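Local coordinates for chromosome partition protein Smc (Pyrococcus furiosus, PDB 3NWC) that probably serves chromosome condensation and partitioning, its hinge domain, the part described here, joining two subunits and binding DNA, at residues 38-41 / 42-46; 57-60 / 61-65; 118-121 / 122-126. All coordinates share one frame; numbering follows the deposited sequence. Where two conformers were deposited one is given.

All three contacts are local ones inside the hinge domain, each made where the chain enters or leaves a helical turn. Interactions 1 and 3 lie at helix starts but cap them differently: a T39-E42 capping box in interaction 1, a bridging water in interaction 3. Interaction 2 is instead a helix end, turned by a glycine, and carries an arginine to the second subunit. Backbone bonds tie 38-41 to 61-65, while L40 and I44 pack on V124, so interaction 1 touches both others. R62 and F126 join interactions 2 and 3. All three are partly buried; interaction 2 is centred about 2 Å from the chain centre, interaction 1 about 9 Å and interaction 3, the farthest, about 14 Å.

Interaction 1: residues 38-41 / 42-46; sequences GTLA and ELIKV
The carboxylate of E42 has T39 over one of its faces: T39 OG1 stands 3.3 Å from E42 CD, and on the same side T39 N donates a hydrogen bond to E42 OE1 at 3.0 Å, from 40° out of the carboxylate plane. E42 OE2 comes close to another carboxylate, that of E26, which would probably make one of the pair easier to protonate. T39 OG1 sits between its own backbone N and carbonyl carbon (chi1 64°), turned back to E42 N, from which it accepts a weak hydrogen bond; the firmer partner of E42 N is T39 O, at 2.9 Å. The backbone angles of G38 favour glycine, as a beta carbon would crowd the preceding carbonyl. L43 N bonds to L40 O at 2.9 Å, and L43 lays its branch point against the backbone, CG 3.2 Å from T39 O, while its side chain also meets I120 and V67. With an alanine here the branch over T39 O is gone, which would probably open a gap toward I120 and V67 and leave T39 O less covered. Further along, I44 CD1 reaches L40 CD2 at 3.9 Å, both side chains packing on V124. Water 1 bridges A41 O and I44 O, donating to both. One good bond (T39 N to E42 OE1) and one weak one (E42 N to T39 OG1) make a capping box, which starts the short, weakly bonded helix 40-43 directly after strand 36-39 of the hinge domain.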
loop_
_atom_site.group_PDB
_atom_site.type_symbol
_atom_site.label_atom_id
_atom_site.label_comp_id
_atom_site.label_asym_id
_atom_site.label_seq_id
_atom_site.Cartn_x
_atom_site.Cartn_y
_atom_site.Cartn_z
ATOM N N GLY A 38 -16.719 -2.190 -9.142
ATOM C CA GLY A 38 -16.699 -1.628 -7.802
ATOM C C GLY A 38 -15.400 -1.947 -7.088
ATOM O O GLY A 38 -14.512 -2.558 -7.664
ATOM N N THR A 39 -15.290 -1.524 -5.831
ATOM C CA THR A 39 -14.109 -1.814 -5.033
ATOM C C THR A 39 -14.158 -3.234 -4.485
ATOM O O THR A 39 -15.237 -3.795 -4.314
ATOM C CB THR A 39 -14.002 -0.849 -3.841
ATOM O OG1 THR A 39 -15.122 -1.047 -2.971
ATOM C CG2 THR A 39 -14.000 0.605 -4.319
ATOM N N LEU A 40 -12.997 -3.811 -4.195
ATOM C CA LEU A 40 -12.951 -5.124 -3.575
ATOM C C LEU A 40 -13.705 -5.133 -2.251
ATOM O O LEU A 40 -14.326 -6.125 -1.904
ATOM C CB LEU A 40 -11.505 -5.589 -3.367
ATOM C CG LEU A 40 -10.837 -6.144 -4.615
ATOM C CD1 LEU A 40 -9.376 -6.531 -4.334
ATOM C CD2 LEU A 40 -11.642 -7.353 -5.080
ATOM N N ALA A 41 -13.640 -4.026 -1.518
ATOM C CA ALA A 41 -14.392 -3.912 -0.270
ATOM C C ALA A 41 -15.893 -4.098 -0.483
ATOM O O ALA A 41 -16.595 -4.559 0.420
ATOM C CB ALA A 41 -14.108 -2.576 0.413
ATOM N N GLU A 42 -16.393 -3.750 -1.665
ATOM C CA GLU A 42 -17.821 -3.870 -1.930
ATOM C C GLU A 42 -18.158 -5.245 -2.469
ATOM O O GLU A 42 -19.330 -5.612 -2.566
ATOM C CB GLU A 42 -18.279 -2.813 -2.936
ATOM C CG GLU A 42 -18.110 -1.386 -2.444
ATOM C CD GLU A 42 -18.298 -0.354 -3.534
ATOM O OE1 GLU A 42 -17.971 -0.635 -4.709
ATOM O OE2 GLU A 42 -18.776 0.752 -3.211
ATOM N N LEU A 43 -17.125 -6.012 -2.811
ATOM C CA LEU A 43 -17.328 -7.229 -3.583
ATOM C C LEU A 43 -16.997 -8.505 -2.812
ATOM O O LEU A 43 -17.253 -9.614 -3.291
ATOM C CB LEU A 43 -16.487 -7.165 -4.868
ATOM C CG LEU A 43 -16.841 -6.055 -5.858
ATOM C CD1 LEU A 43 -15.799 -5.940 -6.978
ATOM C CD2 LEU A 43 -18.231 -6.296 -6.428
ATOM N N ILE A 44 -16.416 -8.349 -1.625
ATOM C CA ILE A 44 -15.963 -9.489 -0.834
ATOM C C ILE A 44 -16.725 -9.509 0.482
ATOM O O ILE A 44 -16.892 -8.471 1.113
ATOM C CB ILE A 44 -14.451 -9.373 -0.531
ATOM C CG1 ILE A 44 -13.652 -9.463 -1.832
ATOM C CG2 ILE A 44 -14.004 -10.442 0.461
ATOM C CD1 ILE A 44 -12.145 -9.225 -1.667
ATOM N N LYS A 45 -17.192 -10.687 0.882
ATOM C CA LYS A 45 -17.886 -10.862 2.161
ATOM C C LYS A 45 -17.130 -11.880 3.008
ATOM O O LYS A 45 -16.669 -12.912 2.501
ATOM C CB LYS A 45 -19.308 -11.360 1.886
ATOM C CG LYS A 45 -20.108 -11.719 3.113
ATOM C CD LYS A 45 -21.477 -12.249 2.696
ATOM C CE LYS A 45 -22.472 -12.166 3.837
ATOM N NZ LYS A 45 -23.672 -13.016 3.572
ATOM N N VAL A 46 -16.980 -11.590 4.293
ATOM C CA VAL A 46 -16.294 -12.491 5.203
ATOM C C VAL A 46 -17.289 -13.547 5.704
ATOM O O VAL A 46 -18.397 -13.210 6.129
ATOM C CB VAL A 46 -15.660 -11.705 6.360
ATOM C CG1 VAL A 46 -14.971 -12.630 7.345
ATOM C CG2 VAL A 46 -14.647 -10.702 5.786
HETATM O O HOH W 1 -18.158 -6.314 1.803
#

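Interaction 2: residues 57-60 / 61-65; sequences VALG and NRADN
Past L59 the chain leaves helix 52-59 at G60, whose positive phi suits a glycine, and runs on as a 3-10 turn in which R62 N bonds to L59 O at 2.9 Å and A63 N to G60 O at 3.1 Å. The same pattern continues with D64 N on N61 O. Inside the bend L59 spreads its two methyls over the turn: CD1 lies 3.9 Å from A63 CB, and CD2 faces R62 CB at 4.1 Å. Its chi1 of -101° is well off a staggered value, consistent with packing against A127 and L128 as well. R62 begins close to the helix end, CB 3.1 Å from L59 O, and then bends at chi2, which carries the guanidinium away from L59 and along to N65. There NH1 gives a nearly straight bond (161°) to N65 OD1, 2.9 Å long; it lands on a lone pair in the amide plane and leaves close to the guanidinium plane, which would help to fix the turn of both groups. R62 has two modelled conformers; in the one described the bond is present. Its NH2 forms a salt bridge with E158 of the second subunit, while N61 packs on N61 of that subunit. This is a glycine-ended helix running into a 3-10 turn, and in the hinge domain the turn lies on the dimer interface through which SMC proteins pair.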
loop_
_atom_site.group_PDB
_atom_site.type_symbol
_atom_site.label_atom_id
_atom_site.label_comp_id
_atom_site.label_asym_id
_atom_site.label_seq_id
_atom_site.Cartn_x
_atom_site.Cartn_y
_atom_site.Cartn_z
ATOM N N VAL A 57 -6.930 -6.907 7.495
ATOM C CA VAL A 57 -5.481 -6.692 7.430
ATOM C C VAL A 57 -4.873 -7.229 6.128
ATOM O O VAL A 57 -4.038 -6.571 5.480
ATOM C CB VAL A 57 -4.769 -7.308 8.666
ATOM C CG1 VAL A 57 -3.258 -7.300 8.499
ATOM C CG2 VAL A 57 -5.195 -6.578 9.955
ATOM N N ALA A 58 -5.273 -8.429 5.731
ATOM C CA ALA A 58 -4.648 -9.007 4.546
ATOM C C ALA A 58 -5.024 -8.277 3.252
ATOM O O ALA A 58 -4.242 -8.253 2.288
ATOM C CB ALA A 58 -4.948 -10.509 4.434
ATOM N N LEU A 59 -6.232 -7.721 3.204
ATOM C CA LEU A 59 -6.634 -6.905 2.060
ATOM C C LEU A 59 -5.910 -5.568 2.093
ATOM O O LEU A 59 -5.417 -5.092 1.074
ATOM C CB LEU A 59 -8.128 -6.641 2.088
ATOM C CG LEU A 59 -9.093 -7.424 1.219
ATOM C CD1 LEU A 59 -10.468 -6.786 1.319
ATOM C CD2 LEU A 59 -8.619 -7.409 -0.224
ATOM N N GLY A 60 -5.855 -4.956 3.271
ATOM C CA GLY A 60 -5.227 -3.648 3.407
ATOM C C GLY A 60 -5.779 -2.665 2.388
ATOM O O GLY A 60 -6.997 -2.583 2.192
ATOM N N ASN A 61 -4.892 -1.928 1.727
ATOM C CA ASN A 61 -5.313 -0.916 0.758
ATOM C C ASN A 61 -5.991 -1.506 -0.463
ATOM O O ASN A 61 -6.682 -0.807 -1.201
ATOM C CB ASN A 61 -4.126 -0.068 0.300
ATOM C CG ASN A 61 -3.704 0.938 1.332
ATOM O OD1 ASN A 61 -4.456 1.244 2.257
ATOM N ND2 ASN A 61 -2.498 1.472 1.179
ATOM N N ARG A 62 -5.799 -2.793 -0.691
ATOM C CA ARG A 62 -6.412 -3.421 -1.848
ATOM C C ARG A 62 -7.925 -3.326 -1.755
ATOM O O ARG A 62 -8.615 -3.336 -2.757
ATOM C CB ARG A 62 -5.968 -4.879 -1.981
ATOM C CG ARG A 62 -4.488 -5.034 -2.267
ATOM C CD ARG A 62 -4.067 -4.110 -3.380
ATOM N NE ARG A 62 -2.660 -4.276 -3.712
ATOM C CZ ARG A 62 -2.071 -3.710 -4.756
ATOM N NH1 ARG A 62 -2.771 -2.940 -5.586
ATOM N NH2 ARG A 62 -0.782 -3.927 -4.973
ATOM N N ALA A 63 -8.440 -3.222 -0.534
ATOM C CA ALA A 63 -9.877 -3.071 -0.338
ATOM C C ALA A 63 -10.436 -1.894 -1.145
ATOM O O ALA A 63 -11.585 -1.923 -1.571
ATOM C CB ALA A 63 -10.199 -2.898 1.145
ATOM N N ASP A 64 -9.616 -0.871 -1.373
ATOM C CA ASP A 64 -10.054 0.326 -2.098
ATOM C C ASP A 64 -9.803 0.250 -3.608
ATOM O O ASP A 64 -10.182 1.155 -4.352
ATOM C CB ASP A 64 -9.342 1.577 -1.560
ATOM C CG ASP A 64 -9.431 1.705 -0.052
ATOM O OD1 ASP A 64 -10.522 1.484 0.516
ATOM O OD2 ASP A 64 -8.397 2.033 0.565
ATOM N N ASN A 65 -9.153 -0.817 -4.063
ATOM C CA ASN A 65 -8.910 -0.995 -5.495
ATOM C C ASN A 65 -10.221 -1.256 -6.232
ATOM O O ASN A 65 -11.103 -1.919 -5.701
ATOM C CB ASN A 65 -7.992 -2.193 -5.753
ATOM C CG ASN A 65 -6.542 -1.955 -5.354
ATOM O OD1 ASN A 65 -5.681 -2.787 -5.660
ATOM N ND2 ASN A 65 -6.265 -0.864 -4.660
#

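Interaction 3: residues 118-121 / 122-126; sequences QKIE and NAVKF
E121 and I120 meet the next turn of the chain mainly through their backbone carbonyls, with side chains laid alongside. E121 CG takes the position between its own N and carbonyl carbon (chi1 63°), which folds it over the following peptide, 3.2 Å from N122 N. Beyond CG the chain is extended. The E121 carboxylate and the N122 amide lie almost parallel, 10° apart, with N122 OD1 touching E121 CG at 3.8 Å. E121 O receives K125 N at 2.9 Å and 164°, and the first carbons of K125 press on the same oxygen. The charged ends stay apart: K125 NZ is 5.5 Å from E121 OE1, too far for a salt bridge, though the opposite charges may still attract, and both side chains have two modelled conformers. I120, at the N-cap, accepts V124 N on its carbonyl oxygen at 3.1 Å, and A123 N more weakly. I120 CD1 packs against V124 CG2 at 3.8 Å. Isoleucine offers no side-chain cap, and water 2 probably does part of that work, accepting from N122 N and donating to K119 O. N122 ND2 bonds to L94 O. I120, just before helix 121-128, and A123 in its first turn lie on V67 of strand 66-68, with V124 against helix 40-43, while F126 packs on S160 of the second subunit.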
loop_
_atom_site.group_PDB
_atom_site.type_symbol
_atom_site.label_atom_id
_atom_site.label_comp_id
_atom_site.label_asym_id
_atom_site.label_seq_id
_atom_site.Cartn_x
_atom_site.Cartn_y
_atom_site.Cartn_z
ATOM N N GLN A 118 -17.833 -15.296 -8.734
ATOM C CA GLN A 118 -16.821 -15.977 -9.532
ATOM C C GLN A 118 -16.282 -15.085 -10.656
ATOM O O GLN A 118 -15.114 -15.179 -11.047
ATOM C CB GLN A 118 -17.400 -17.274 -10.111
ATOM C CG GLN A 118 -16.411 -18.087 -10.906
ATOM C CD GLN A 118 -15.391 -18.785 -10.027
ATOM O OE1 GLN A 118 -15.187 -18.415 -8.864
ATOM N NE2 GLN A 118 -14.745 -19.808 -10.578
ATOM N N LYS A 119 -17.133 -14.205 -11.161
ATOM C CA LYS A 119 -16.751 -13.308 -12.243
ATOM C C LYS A 119 -15.499 -12.472 -11.938
ATOM O O LYS A 119 -14.711 -12.172 -12.837
ATOM C CB LYS A 119 -17.917 -12.381 -12.582
ATOM C CG LYS A 119 -17.627 -11.432 -13.720
ATOM N N ILE A 120 -15.317 -12.093 -10.674
ATOM C CA ILE A 120 -14.187 -11.239 -10.304
ATOM C C ILE A 120 -13.068 -12.016 -9.634
ATOM O O ILE A 120 -12.192 -11.451 -8.993
ATOM C CB ILE A 120 -14.634 -10.093 -9.371
ATOM C CG1 ILE A 120 -15.107 -10.651 -8.022
ATOM C CG2 ILE A 120 -15.733 -9.291 -10.035
ATOM C CD1 ILE A 120 -15.203 -9.639 -6.939
ATOM N N GLU A 121 -13.080 -13.325 -9.816
ATOM C CA GLU A 121 -12.126 -14.181 -9.126
ATOM C C GLU A 121 -10.664 -13.776 -9.338
ATOM O O GLU A 121 -9.851 -13.898 -8.422
ATOM C CB GLU A 121 -12.334 -15.651 -9.504
ATOM C CG GLU A 121 -12.100 -15.959 -10.967
ATOM C CD GLU A 121 -12.398 -17.408 -11.303
ATOM O OE1 GLU A 121 -12.221 -18.272 -10.417
ATOM O OE2 GLU A 121 -12.810 -17.680 -12.450
ATOM N N ASN A 122 -10.321 -13.287 -10.521
ATOM C CA ASN A 122 -8.924 -12.957 -10.773
ATOM C C ASN A 122 -8.469 -11.809 -9.892
ATOM O O ASN A 122 -7.333 -11.779 -9.451
ATOM C CB ASN A 122 -8.680 -12.612 -12.231
ATOM C CG ASN A 122 -8.866 -13.802 -13.141
ATOM O OD1 ASN A 122 -8.840 -14.948 -12.688
ATOM N ND2 ASN A 122 -9.062 -13.540 -14.426
ATOM N N ALA A 123 -9.376 -10.871 -9.651
ATOM C CA ALA A 123 -9.093 -9.714 -8.806
ATOM C C ALA A 123 -9.002 -10.114 -7.347
ATOM O O ALA A 123 -8.131 -9.639 -6.628
ATOM C CB ALA A 123 -10.149 -8.650 -8.994
ATOM N N VAL A 124 -9.897 -10.999 -6.910
ATOM C CA VAL A 124 -9.868 -11.462 -5.528
ATOM C C VAL A 124 -8.626 -12.295 -5.231
ATOM O O VAL A 124 -7.990 -12.141 -4.184
ATOM C CB VAL A 124 -11.139 -12.273 -5.192
ATOM C CG1 VAL A 124 -11.002 -12.925 -3.823
ATOM C CG2 VAL A 124 -12.337 -11.361 -5.240
ATOM N N LYS A 125 -8.263 -13.173 -6.162
ATOM C CA LYS A 125 -7.093 -14.017 -5.960
ATOM C C LYS A 125 -5.796 -13.226 -6.108
ATOM O O LYS A 125 -4.781 -13.571 -5.509
ATOM C CB LYS A 125 -7.124 -15.222 -6.899
ATOM C CG LYS A 125 -8.184 -16.237 -6.518
ATOM C CD LYS A 125 -8.363 -17.289 -7.605
ATOM C CE LYS A 125 -9.461 -18.273 -7.232
ATOM N NZ LYS A 125 -9.141 -18.985 -5.960
ATOM N N PHE A 126 -5.829 -12.166 -6.904
ATOM C CA PHE A 126 -4.688 -11.254 -6.931
ATOM C C PHE A 126 -4.454 -10.666 -5.530
ATOM O O PHE A 126 -3.323 -10.589 -5.061
ATOM C CB PHE A 126 -4.894 -10.126 -7.942
ATOM C CG PHE A 126 -4.184 -8.857 -7.562
ATOM C CD1 PHE A 126 -2.814 -8.734 -7.746
ATOM C CD2 PHE A 126 -4.878 -7.818 -6.986
ATOM C CE1 PHE A 126 -2.163 -7.580 -7.370
ATOM C CE2 PHE A 126 -4.233 -6.668 -6.614
ATOM C CZ PHE A 126 -2.876 -6.550 -6.812
HETATM O O HOH W 2 -11.920 -12.998 -12.801
#